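Local coordinates for radical SAM domain protein (Methanothrix thermoacetophila, PDB 6Y1X) that probably acts as the nitrogenase maturase NifB, a radical SAM enzyme that makes the carbide-containing precursor of the iron-molybdenum cofactor, at residues Asn60-Tyr65 against Pro251-Ala256; Val73-Pro78 against Lys215-Leu220; Pro54-Cys59 against Val107-Pro112. One frame throughout, in Å; residues are numbered along the deposited sequence. Where two conformers were deposited one is given.

Contact 1 (Asn60-Tyr65 against Pro251-Ala256); sequences NIQCKY and PQYKFA. With SF4 (iron/sulfur cluster), chain D; SO4 (sulfate ion), chain F.
Lys64 and Tyr65, on the cysteine loop of the radical SAM fold, meet Gln252 to Phe255. In that loop Cys59, Cys63 and Cys66 form the family's CX3CX2C motif. Cys63 binds one iron of the [4Fe-4S] cluster held by Cys59, Cys63, Cys66 and Cys72, and the loop that follows strand 243-248 closes over the residues after it.

Backbone bonding is modest. The carbonyl O of Lys64 receives two weak hydrogen bonds, from Lys254 N at 2.9 Å and from Phe255 N at 3.3 Å, both well bent. Beside them the CA of Tyr65 makes a C-H...O contact to Gln252 O.

Aromatic packing does more. Lys64 CB sits over one face of the Phe255 ring in a CH-pi contact, 3.9 Å from the centroid, an apt use of the greasy base of a lysine. Tyr65 adds its CB, 3.8 Å from Phe255 CD2. With CG set between the backbone N and carbonyl carbon (chi1 52°), the Tyr65 ring folds back to lay a face on Cys63 CB, while its hydroxyl bonds to Asn74 and Asn166. Tyr253 turns its ring edge to the carbonyl O of Cys63, and Lys254 CG covers one of its faces.

Charge gathers at the outer end. Lys64 NZ and Lys254 NZ each donate to a sulfate, probably from the crystallisation liquor, and both form salt bridges with Asp178 OD1, which probably offsets the closeness of the two ammonium groups. Asp178 OD2 also bonds to the Tyr253 hydroxyl, tying the loop to strand 177-182.

Toward the cluster, the Gln62 amide stands steeply to the Tyr253 ring, its plane 73° away. Its NE2 gives a nearly straight hydrogen bond of 2.9 Å (167°) to the carbonyl O of Cys63, whose SG reaches FE2 at 2.3 Å.

Contact 2 (Val73-Pro78 against Lys215-Leu220); sequences VNESRP and KVNTVL. With SF4 (iron/sulfur cluster), chain C; SF4 (iron/sulfur cluster), chain D.
The carboxylate of Glu75 and the amide of Asn217 lie almost in a common orientation, their planes 27° apart, although the two side chains cross at about a right angle. Their nearest atoms are modelled too close together, so the detail of that approach is doubtful. The other oxygen of the carboxylate is clearer: Glu75 OE2 binds FE1 of one [4Fe-4S] cluster at 2.2 Å, and Lys215 NZ, arriving from the opposite direction, stands 3.0 Å from the same OE2. On the amide, Asn217 OD1 accepts a hydrogen bond from Lys215 NZ at 3.1 Å, with the donor tilted 19° from the carbonyl plane.

Lys215 can reach this far because its chain runs extended from the strand and bends only at the last torsion (chi4 -72°), bringing NZ within 3.7 Å of S3 of that cluster. Two conformers of this lysine were deposited, and the account holds for one. Lys215 NZ also bonds to Thr162, and Asn217 OD1 to Asn245 of the adjoining strand.

Farther along, Val219 CG2 touches Asn74 OD1 at 3.8 Å. The Asn74 ND2 lies 3.8 Å from S1 of the second cluster, and Val73 CG1 packs against S4 of the same cluster.

Strand 213-220 belongs to the parallel sheet of a partial TIM barrel. Lys215, Asn217 and Val219 alternate toward the loop, while Val216 and Thr218 pack on helix 229-239; Lys215 and Asn217 suit the polar surroundings of Glu75, while Val219 packs against Asn74 and Tyr65. Cys39, His52 and Cys138 are the other ligands of the Glu75 cluster. The nearby ammonium probably tempers the negative charge of the ligated carboxylate, and in the conformer described Asn217 may help to position that ammonium.

Contact 3 (Pro54-Cys59 against Val107-Pro112); sequences PVAPKC and VAVAGP. With SF4 (iron/sulfur cluster), chain D; SF4 (iron/sulfur cluster), chain C.
Val55 and Ala56 press on Val109 to make the close-packed half of this contact. Val55 CB points away from the other segment, yet CG1 lies beside the backbone N (chi1 -61°), which leaves CG2 flanked by both backbone arms and meeting Val109 CG1 at 3.7 Å. Ala56 CB meets the same methyl at 4.0 Å, and helix 119-131 covers the group with Thr121 and Leu125. Small side chains suit the place where loop 54-59, the end of strand 104-109 and helix 119-131 come together. Here too lies the one clear hydrogen bond, Ala56 N to Gly111 O, 3.1 Å long and bent to 140°. With a second backbone bond between Ala56 and Gly113 it forms a single beta bridge, Ala56 with Pro112, whose nitrogen has no hydrogen to give.

The proline side is more open to solvent. Pro54 CB rests on Pro112 CD at 3.9 Å, and Pro112 CD packs 3.6 Å from Ala56 O. Pro57 CB points away, and its N lies 3.9 Å from Pro112 CD. A cis peptide precedes Pro112, just beyond the strand.

Ala108 and Ala110 line one cluster, while Cys59 SG binds FE4 of the other. This pairing joins the cysteine loop of the radical SAM fold to the GPGEP sequence begun by Gly111, which probably corresponds to the GGE motif of the family.

In the fold
Contact 2 is wholly buried near the middle of the chain, whereas contacts 1 and 3 are partly buried, contact 1 lying farthest from the centre of the chain. Contacts 2 and 3 both use strands of the parallel sheet, 213-220 and 104-109; contact 1 instead involves strand 61-63 of the small antiparallel sheet. Their chemistry follows: charged and amide groups beside iron in contact 2, aromatic rings with lysines at the surface in contact 1, prolines and small apolar residues in contact 3. Segments 54-59 and 60-65 are consecutive and supply two cysteines to one cluster. Tyr65 packs on Val73 and Val219, joining contacts 1 and 2, while Glu75 CG touches Ala110 CB between contacts 2 and 3.

Contact 1 (Asn60-Tyr65 against Pro251-Ala256)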
loop_
_atom_site.group_PDB
_atom_site.type_symbol
_atom_site.label_atom_id
_atom_site.label_comp_id
_atom_site.label_asym_id
_atom_site.label_seq_id
_atom_site.Cartn_x
_atom_site.Cartn_y
_atom_site.Cartn_z
ATOM N N ASN A 60 -12.442 -3.029 -2.157
ATOM C CA ASN A 60 -13.055 -3.026 -3.478
ATOM C C ASN A 60 -12.491 -4.077 -4.419
ATOM O O ASN A 60 -12.895 -4.118 -5.584
ATOM C CB ASN A 60 -12.939 -1.636 -4.116
ATOM C CG ASN A 60 -11.527 -1.079 -4.074
ATOM O OD1 ASN A 60 -10.587 -1.744 -3.634
ATOM N ND2 ASN A 60 -11.375 0.154 -4.539
ATOM N N ILE A 61 -11.569 -4.919 -3.965
ATOM C CA ILE A 61 -11.067 -6.027 -4.759
ATOM C C ILE A 61 -11.009 -7.259 -3.863
ATOM O O ILE A 61 -11.295 -7.196 -2.666
ATOM C CB ILE A 61 -9.682 -5.731 -5.377
ATOM C CG1 ILE A 61 -8.605 -5.661 -4.297
ATOM C CG2 ILE A 61 -9.700 -4.402 -6.125
ATOM C CD1 ILE A 61 -7.204 -5.466 -4.855
ATOM N N GLN A 62 -10.600 -8.381 -4.445
ATOM C CA GLN A 62 -10.347 -9.597 -3.681
ATOM C C GLN A 62 -9.076 -10.236 -4.217
ATOM O O GLN A 62 -9.074 -10.818 -5.308
ATOM C CB GLN A 62 -11.522 -10.574 -3.746
ATOM C CG GLN A 62 -11.257 -11.873 -3.000
ATOM C CD GLN A 62 -11.064 -11.653 -1.509
ATOM O OE1 GLN A 62 -11.989 -11.262 -0.799
ATOM N NE2 GLN A 62 -9.841 -11.859 -1.038
ATOM N N CYS A 63 -8.002 -10.121 -3.443
ATOM C CA CYS A 63 -6.736 -10.754 -3.766
ATOM C C CYS A 63 -6.836 -12.238 -3.441
ATOM O O CYS A 63 -7.500 -12.627 -2.475
ATOM C CB CYS A 63 -5.612 -10.123 -2.947
ATOM S SG CYS A 63 -5.456 -8.338 -3.121
ATOM N N LYS A 64 -6.209 -13.072 -4.268
ATOM C CA LYS A 64 -6.291 -14.513 -4.059
ATOM C C LYS A 64 -5.468 -14.997 -2.872
ATOM O O LYS A 64 -5.490 -16.199 -2.588
ATOM C CB LYS A 64 -5.860 -15.262 -5.317
ATOM C CG LYS A 64 -6.807 -15.115 -6.495
ATOM C CD LYS A 64 -6.318 -15.965 -7.664
ATOM C CE LYS A 64 -6.985 -15.577 -8.961
ATOM N NZ LYS A 64 -8.378 -16.083 -8.990
ATOM N N TYR A 65 -4.741 -14.110 -2.191
ATOM C CA TYR A 65 -3.976 -14.450 -0.997
ATOM C C TYR A 65 -4.590 -13.869 0.270
ATOM O O TYR A 65 -3.977 -13.951 1.339
ATOM C CB TYR A 65 -2.518 -13.999 -1.132
ATOM C CG TYR A 65 -2.332 -12.548 -1.522
ATOM C CD1 TYR A 65 -2.382 -11.533 -0.570
ATOM C CD2 TYR A 65 -2.058 -12.199 -2.838
ATOM C CE1 TYR A 65 -2.205 -10.204 -0.931
ATOM C CE2 TYR A 65 -1.869 -10.883 -3.206
ATOM C CZ TYR A 65 -1.948 -9.889 -2.251
ATOM O OH TYR A 65 -1.750 -8.582 -2.620
ATOM N N PRO A 251 1.228 -17.538 2.412
ATOM C CA PRO A 251 0.268 -18.428 1.739
ATOM C C PRO A 251 -1.061 -18.477 2.481
ATOM O O PRO A 251 -1.115 -18.785 3.672
ATOM C CB PRO A 251 0.977 -19.788 1.747
ATOM C CG PRO A 251 2.421 -19.478 1.961
ATOM C CD PRO A 251 2.456 -18.243 2.815
ATOM N N GLN A 252 -2.139 -18.183 1.759
ATOM C CA GLN A 252 -3.450 -18.011 2.372
ATOM C C GLN A 252 -4.488 -17.963 1.263
ATOM O O GLN A 252 -4.166 -17.663 0.111
ATOM C CB GLN A 252 -3.489 -16.729 3.225
ATOM C CG GLN A 252 -4.783 -16.435 4.005
ATOM C CD GLN A 252 -5.248 -17.586 4.884
ATOM O OE1 GLN A 252 -5.799 -18.576 4.401
ATOM N NE2 GLN A 252 -4.989 -17.474 6.180
ATOM N N TYR A 253 -5.736 -18.269 1.622
ATOM C CA TYR A 253 -6.865 -18.309 0.681
ATOM C C TYR A 253 -6.457 -19.188 -0.503
ATOM O O TYR A 253 -5.958 -20.300 -0.284
ATOM C CB TYR A 253 -7.277 -16.880 0.342
ATOM C CG TYR A 253 -8.504 -16.771 -0.539
ATOM C CD1 TYR A 253 -9.533 -17.705 -0.456
ATOM C CD2 TYR A 253 -8.642 -15.722 -1.442
ATOM C CE1 TYR A 253 -10.660 -17.596 -1.253
ATOM C CE2 TYR A 253 -9.763 -15.607 -2.244
ATOM C CZ TYR A 253 -10.764 -16.547 -2.148
ATOM O OH TYR A 253 -11.869 -16.436 -2.956
ATOM N N LYS A 254 -6.636 -18.743 -1.749
ATOM C CA LYS A 254 -6.384 -19.605 -2.896
ATOM C C LYS A 254 -4.905 -19.864 -3.122
ATOM O O LYS A 254 -4.565 -20.774 -3.885
ATOM C CB LYS A 254 -7.014 -19.007 -4.154
ATOM C CG LYS A 254 -8.525 -19.134 -4.161
ATOM C CD LYS A 254 -9.155 -18.398 -5.328
ATOM C CE LYS A 254 -10.650 -18.706 -5.403
ATOM N NZ LYS A 254 -11.279 -18.095 -6.600
ATOM N N PHE A 255 -4.023 -19.127 -2.447
ATOM C CA PHE A 255 -2.592 -19.366 -2.536
ATOM C C PHE A 255 -2.072 -20.108 -1.306
ATOM O O PHE A 255 -0.864 -20.116 -1.056
ATOM C CB PHE A 255 -1.842 -18.043 -2.708
ATOM C CG PHE A 255 -2.063 -17.377 -4.045
ATOM C CD1 PHE A 255 -2.649 -18.059 -5.097
ATOM C CD2 PHE A 255 -1.666 -16.064 -4.249
ATOM C CE1 PHE A 255 -2.846 -17.442 -6.326
ATOM C CE2 PHE A 255 -1.859 -15.440 -5.478
ATOM C CZ PHE A 255 -2.451 -16.130 -6.514
ATOM N N ALA A 256 -2.973 -20.724 -0.533
ATOM C CA ALA A 256 -2.589 -21.395 0.706
ATOM C C ALA A 256 -1.641 -22.564 0.476
ATOM O O ALA A 256 -0.975 -22.997 1.426
ATOM C CB ALA A 256 -3.830 -21.884 1.451
HETATM FE FE1 SF4 D . -7.417 -8.134 1.101
HETATM FE FE2 SF4 D . -6.356 -7.352 -1.248
HETATM FE FE3 SF4 D . -5.888 -5.893 1.005
HETATM FE FE4 SF4 D . -8.362 -5.903 -0.143
HETATM S S1 SF4 D . -6.434 -5.060 -1.070
HETATM S S2 SF4 D . -7.901 -6.119 2.098
HETATM S S3 SF4 D . -8.518 -8.063 -0.917
HETATM S S4 SF4 D . -5.174 -8.038 0.603
HETATM S S SO4 F . -9.674 -19.737 -9.326
HETATM O O1 SO4 F . -10.953 -19.111 -9.002
HETATM O O2 SO4 F . -8.574 -18.898 -8.860
HETATM O O3 SO4 F . -9.601 -21.038 -8.667
HETATM O O4 SO4 F . -9.565 -19.912 -10.772
#

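Contact 2 (Val73-Pro78 against Lys215-Leu220)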
loop_
_atom_site.group_PDB
_atom_site.type_symbol
_atom_site.label_atom_id
_atom_site.label_comp_id
_atom_site.label_asym_id
_atom_site.label_seq_id
_atom_site.Cartn_x
_atom_site.Cartn_y
_atom_site.Cartn_z
ATOM N N VAL A 73 -3.425 -7.587 4.222
ATOM C CA VAL A 73 -2.107 -8.178 4.402
ATOM C C VAL A 73 -1.048 -7.544 3.511
ATOM O O VAL A 73 0.142 -7.825 3.683
ATOM C CB VAL A 73 -2.225 -9.702 4.168
ATOM C CG1 VAL A 73 -2.608 -9.999 2.723
ATOM C CG2 VAL A 73 -0.969 -10.454 4.614
ATOM N N ASN A 74 -1.434 -6.661 2.587
ATOM C CA ASN A 74 -0.422 -5.937 1.824
ATOM C C ASN A 74 0.378 -5.000 2.716
ATOM O O ASN A 74 1.554 -4.737 2.440
ATOM C CB ASN A 74 -1.058 -5.139 0.685
ATOM C CG ASN A 74 -1.661 -6.024 -0.384
ATOM O OD1 ASN A 74 -1.251 -7.171 -0.561
ATOM N ND2 ASN A 74 -2.637 -5.492 -1.111
ATOM N N GLU A 75 -0.231 -4.494 3.788
ATOM C CA GLU A 75 0.410 -3.480 4.613
ATOM C C GLU A 75 0.354 -3.842 6.094
ATOM O O GLU A 75 0.563 -2.976 6.946
ATOM C CB GLU A 75 -0.211 -2.102 4.370
ATOM C CG GLU A 75 0.809 -0.965 4.449
ATOM C CD GLU A 75 1.758 -0.954 3.257
ATOM O OE1 GLU A 75 1.682 -1.869 2.412
ATOM O OE2 GLU A 75 2.594 -0.038 3.164
ATOM N N SER A 76 0.093 -5.105 6.415
ATOM C CA SER A 76 0.001 -5.558 7.794
ATOM C C SER A 76 0.589 -6.953 7.907
ATOM O O SER A 76 0.575 -7.727 6.946
ATOM C CB SER A 76 -1.460 -5.579 8.278
ATOM O OG SER A 76 -1.567 -6.114 9.587
ATOM N N ARG A 77 1.098 -7.270 9.094
ATOM C CA ARG A 77 1.448 -8.646 9.397
ATOM C C ARG A 77 0.187 -9.507 9.330
ATOM O O ARG A 77 -0.922 -9.009 9.551
ATOM C CB ARG A 77 2.116 -8.736 10.770
ATOM C CG ARG A 77 1.273 -8.221 11.911
ATOM C CD ARG A 77 2.134 -7.842 13.108
ATOM N NE ARG A 77 1.326 -7.575 14.295
ATOM C CZ ARG A 77 0.579 -6.487 14.468
ATOM N NH1 ARG A 77 0.525 -5.550 13.529
ATOM N NH2 ARG A 77 -0.123 -6.336 15.583
ATOM N N PRO A 78 0.320 -10.801 9.041
ATOM C CA PRO A 78 -0.872 -11.602 8.751
ATOM C C PRO A 78 -1.678 -11.902 10.002
ATOM O O PRO A 78 -1.170 -11.933 11.126
ATOM C CB PRO A 78 -0.298 -12.891 8.150
ATOM C CG PRO A 78 1.063 -12.994 8.732
ATOM C CD PRO A 78 1.561 -11.582 8.898
ATOM N N LYS A 215 5.841 4.627 -2.834
ATOM C CA LYS A 215 6.418 3.318 -2.572
ATOM C C LYS A 215 5.535 2.261 -3.218
ATOM O O LYS A 215 4.308 2.341 -3.140
ATOM C CB LYS A 215 6.546 3.083 -1.065
ATOM C CG LYS A 215 6.689 1.637 -0.622
ATOM C CD LYS A 215 7.139 1.594 0.839
ATOM C CE LYS A 215 6.666 0.342 1.554
ATOM N NZ LYS A 215 5.200 0.375 1.817
ATOM N N VAL A 216 6.150 1.275 -3.860
ATOM C CA VAL A 216 5.396 0.190 -4.474
ATOM C C VAL A 216 5.720 -1.091 -3.723
ATOM O O VAL A 216 6.893 -1.455 -3.576
ATOM C CB VAL A 216 5.697 0.064 -5.972
ATOM C CG1 VAL A 216 5.202 -1.285 -6.497
ATOM C CG2 VAL A 216 5.031 1.209 -6.712
ATOM N N ASN A 217 4.682 -1.751 -3.214
ATOM C CA ASN A 217 4.804 -3.097 -2.680
ATOM C C ASN A 217 4.546 -4.109 -3.784
ATOM O O ASN A 217 3.662 -3.913 -4.622
ATOM C CB ASN A 217 3.788 -3.338 -1.562
ATOM C CG ASN A 217 4.049 -2.507 -0.329
ATOM O OD1 ASN A 217 5.153 -2.004 -0.109
ATOM N ND2 ASN A 217 3.029 -2.382 0.508
ATOM N N THR A 218 5.289 -5.211 -3.759
ATOM C CA THR A 218 4.992 -6.351 -4.616
ATOM C C THR A 218 5.040 -7.613 -3.776
ATOM O O THR A 218 6.041 -7.868 -3.097
ATOM C CB THR A 218 5.978 -6.474 -5.785
ATOM O OG1 THR A 218 5.903 -5.307 -6.610
ATOM C CG2 THR A 218 5.673 -7.718 -6.625
ATOM N N VAL A 219 3.954 -8.383 -3.802
ATOM C CA VAL A 219 3.920 -9.679 -3.132
ATOM C C VAL A 219 4.592 -10.670 -4.067
ATOM O O VAL A 219 4.167 -10.837 -5.214
ATOM C CB VAL A 219 2.483 -10.112 -2.800
ATOM C CG1 VAL A 219 2.486 -11.435 -2.046
ATOM C CG2 VAL A 219 1.788 -9.045 -1.980
ATOM N N LEU A 220 5.649 -11.315 -3.585
ATOM C CA LEU A 220 6.392 -12.268 -4.399
ATOM C C LEU A 220 5.697 -13.621 -4.331
ATOM O O LEU A 220 5.756 -14.306 -3.308
ATOM C CB LEU A 220 7.834 -12.342 -3.910
ATOM C CG LEU A 220 8.825 -13.109 -4.779
ATOM C CD1 LEU A 220 8.990 -12.428 -6.129
ATOM C CD2 LEU A 220 10.153 -13.193 -4.045
HETATM FE FE1 SF4 C . 2.688 1.653 4.565
HETATM FE FE2 SF4 C . 4.502 2.671 6.322
HETATM FE FE3 SF4 C . 1.887 2.406 7.024
HETATM FE FE4 SF4 C . 2.632 4.325 5.195
HETATM S S1 SF4 C . 3.221 4.238 7.417
HETATM S S2 SF4 C . 0.823 2.913 5.047
HETATM S S3 SF4 C . 4.315 3.211 4.093
HETATM S S4 SF4 C . 3.349 0.693 6.550
HETATM FE FE1 SF4 D . -7.417 -8.134 1.101
HETATM FE FE2 SF4 D . -6.356 -7.352 -1.248
HETATM FE FE3 SF4 D . -5.888 -5.893 1.005
HETATM FE FE4 SF4 D . -8.362 -5.903 -0.143
HETATM S S1 SF4 D . -6.434 -5.060 -1.070
HETATM S S2 SF4 D . -7.901 -6.119 2.098
HETATM S S3 SF4 D . -8.518 -8.063 -0.917
HETATM S S4 SF4 D . -5.174 -8.038 0.603
#

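Contact 3 (Pro54-Cys59 against Val107-Pro112)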
loop_
_atom_site.group_PDB
_atom_site.type_symbol
_atom_site.label_atom_id
_atom_site.label_comp_id
_atom_site.label_asym_id
_atom_site.label_seq_id
_atom_site.Cartn_x
_atom_site.Cartn_y
_atom_site.Cartn_z
ATOM N N PRO A 54 -7.098 2.324 11.920
ATOM C CA PRO A 54 -7.956 1.372 11.188
ATOM C C PRO A 54 -9.370 1.915 11.005
ATOM O O PRO A 54 -10.321 1.559 11.701
ATOM C CB PRO A 54 -7.917 0.132 12.085
ATOM C CG PRO A 54 -7.748 0.703 13.467
ATOM C CD PRO A 54 -6.859 1.904 13.313
ATOM N N VAL A 55 -9.514 2.807 10.024
ATOM C CA VAL A 55 -10.768 3.509 9.765
ATOM C C VAL A 55 -11.429 3.070 8.471
ATOM O O VAL A 55 -12.479 3.620 8.109
ATOM C CB VAL A 55 -10.567 5.038 9.764
ATOM C CG1 VAL A 55 -10.052 5.515 11.111
ATOM C CG2 VAL A 55 -9.596 5.444 8.663
ATOM N N ALA A 56 -10.857 2.102 7.758
ATOM C CA ALA A 56 -11.199 1.837 6.360
ATOM C C ALA A 56 -11.533 0.362 6.171
ATOM O O ALA A 56 -10.754 -0.385 5.572
ATOM C CB ALA A 56 -10.055 2.251 5.433
ATOM N N PRO A 57 -12.700 -0.091 6.658
ATOM C CA PRO A 57 -12.976 -1.536 6.659
ATOM C C PRO A 57 -13.332 -2.118 5.298
ATOM O O PRO A 57 -13.059 -3.295 5.051
ATOM C CB PRO A 57 -14.158 -1.657 7.630
ATOM C CG PRO A 57 -14.860 -0.343 7.514
ATOM C CD PRO A 57 -13.737 0.662 7.386
ATOM N N LYS A 58 -13.970 -1.348 4.423
ATOM C CA LYS A 58 -14.391 -1.904 3.145
ATOM C C LYS A 58 -13.197 -2.058 2.210
ATOM O O LYS A 58 -12.260 -1.256 2.229
ATOM C CB LYS A 58 -15.446 -1.023 2.476
ATOM C CG LYS A 58 -16.687 -0.777 3.317
ATOM C CD LYS A 58 -17.754 -0.051 2.514
ATOM C CE LYS A 58 -17.375 1.391 2.249
ATOM N NZ LYS A 58 -18.504 2.133 1.618
ATOM N N CYS A 59 -13.264 -3.077 1.358
ATOM C CA CYS A 59 -12.347 -3.245 0.242
ATOM C C CYS A 59 -13.122 -3.357 -1.061
ATOM O O CYS A 59 -14.300 -3.729 -1.082
ATOM C CB CYS A 59 -11.456 -4.481 0.404
ATOM S SG CYS A 59 -10.048 -4.449 -0.720
ATOM N N VAL A 107 1.497 9.278 10.493
ATOM C CA VAL A 107 0.167 8.736 10.732
ATOM C C VAL A 107 -0.386 8.271 9.394
ATOM O O VAL A 107 -0.338 9.009 8.403
ATOM C CB VAL A 107 -0.757 9.781 11.381
ATOM C CG1 VAL A 107 -2.191 9.305 11.376
ATOM C CG2 VAL A 107 -0.304 10.063 12.801
ATOM N N ALA A 108 -0.917 7.053 9.362
ATOM C CA ALA A 108 -1.290 6.445 8.098
ATOM C C ALA A 108 -2.618 5.727 8.245
ATOM O O ALA A 108 -3.027 5.333 9.342
ATOM C CB ALA A 108 -0.224 5.458 7.605
ATOM N N VAL A 109 -3.295 5.572 7.116
ATOM C CA VAL A 109 -4.434 4.677 7.003
ATOM C C VAL A 109 -4.041 3.594 6.011
ATOM O O VAL A 109 -3.656 3.895 4.873
ATOM C CB VAL A 109 -5.707 5.416 6.560
ATOM C CG1 VAL A 109 -6.874 4.433 6.411
ATOM C CG2 VAL A 109 -6.049 6.528 7.547
ATOM N N ALA A 110 -4.135 2.341 6.444
ATOM C CA ALA A 110 -3.685 1.211 5.648
ATOM C C ALA A 110 -4.650 0.040 5.714
ATOM O O ALA A 110 -4.374 -1.003 5.112
ATOM C CB ALA A 110 -2.289 0.752 6.094
ATOM N N GLY A 111 -5.769 0.175 6.416
ATOM C CA GLY A 111 -6.701 -0.910 6.556
ATOM C C GLY A 111 -7.866 -0.547 7.448
ATOM O O GLY A 111 -8.090 0.628 7.760
ATOM N N PRO A 112 -8.643 -1.554 7.879
ATOM C CA PRO A 112 -8.404 -2.987 7.639
ATOM C C PRO A 112 -8.635 -3.439 6.185
ATOM O O PRO A 112 -8.209 -4.535 5.815
ATOM C CB PRO A 112 -9.413 -3.666 8.575
ATOM C CG PRO A 112 -9.705 -2.638 9.633
ATOM C CD PRO A 112 -9.694 -1.338 8.889
HETATM FE FE1 SF4 D . -7.417 -8.134 1.101
HETATM FE FE2 SF4 D . -6.356 -7.352 -1.248
HETATM FE FE3 SF4 D . -5.888 -5.893 1.005
HETATM FE FE4 SF4 D . -8.362 -5.903 -0.143
HETATM S S1 SF4 D . -6.434 -5.060 -1.070
HETATM S S2 SF4 D . -7.901 -6.119 2.098
HETATM S S3 SF4 D . -8.518 -8.063 -0.917
HETATM S S4 SF4 D . -5.174 -8.038 0.603
HETATM FE FE1 SF4 C . 2.688 1.653 4.565
HETATM FE FE2 SF4 C . 4.502 2.671 6.322
HETATM FE FE3 SF4 C . 1.887 2.406 7.024
HETATM FE FE4 SF4 C . 2.632 4.325 5.195
HETATM S S1 SF4 C . 3.221 4.238 7.417
HETATM S S2 SF4 C . 0.823 2.913 5.047
HETATM S S3 SF4 C . 4.315 3.211 4.093
HETATM S S4 SF4 C . 3.349 0.693 6.550
#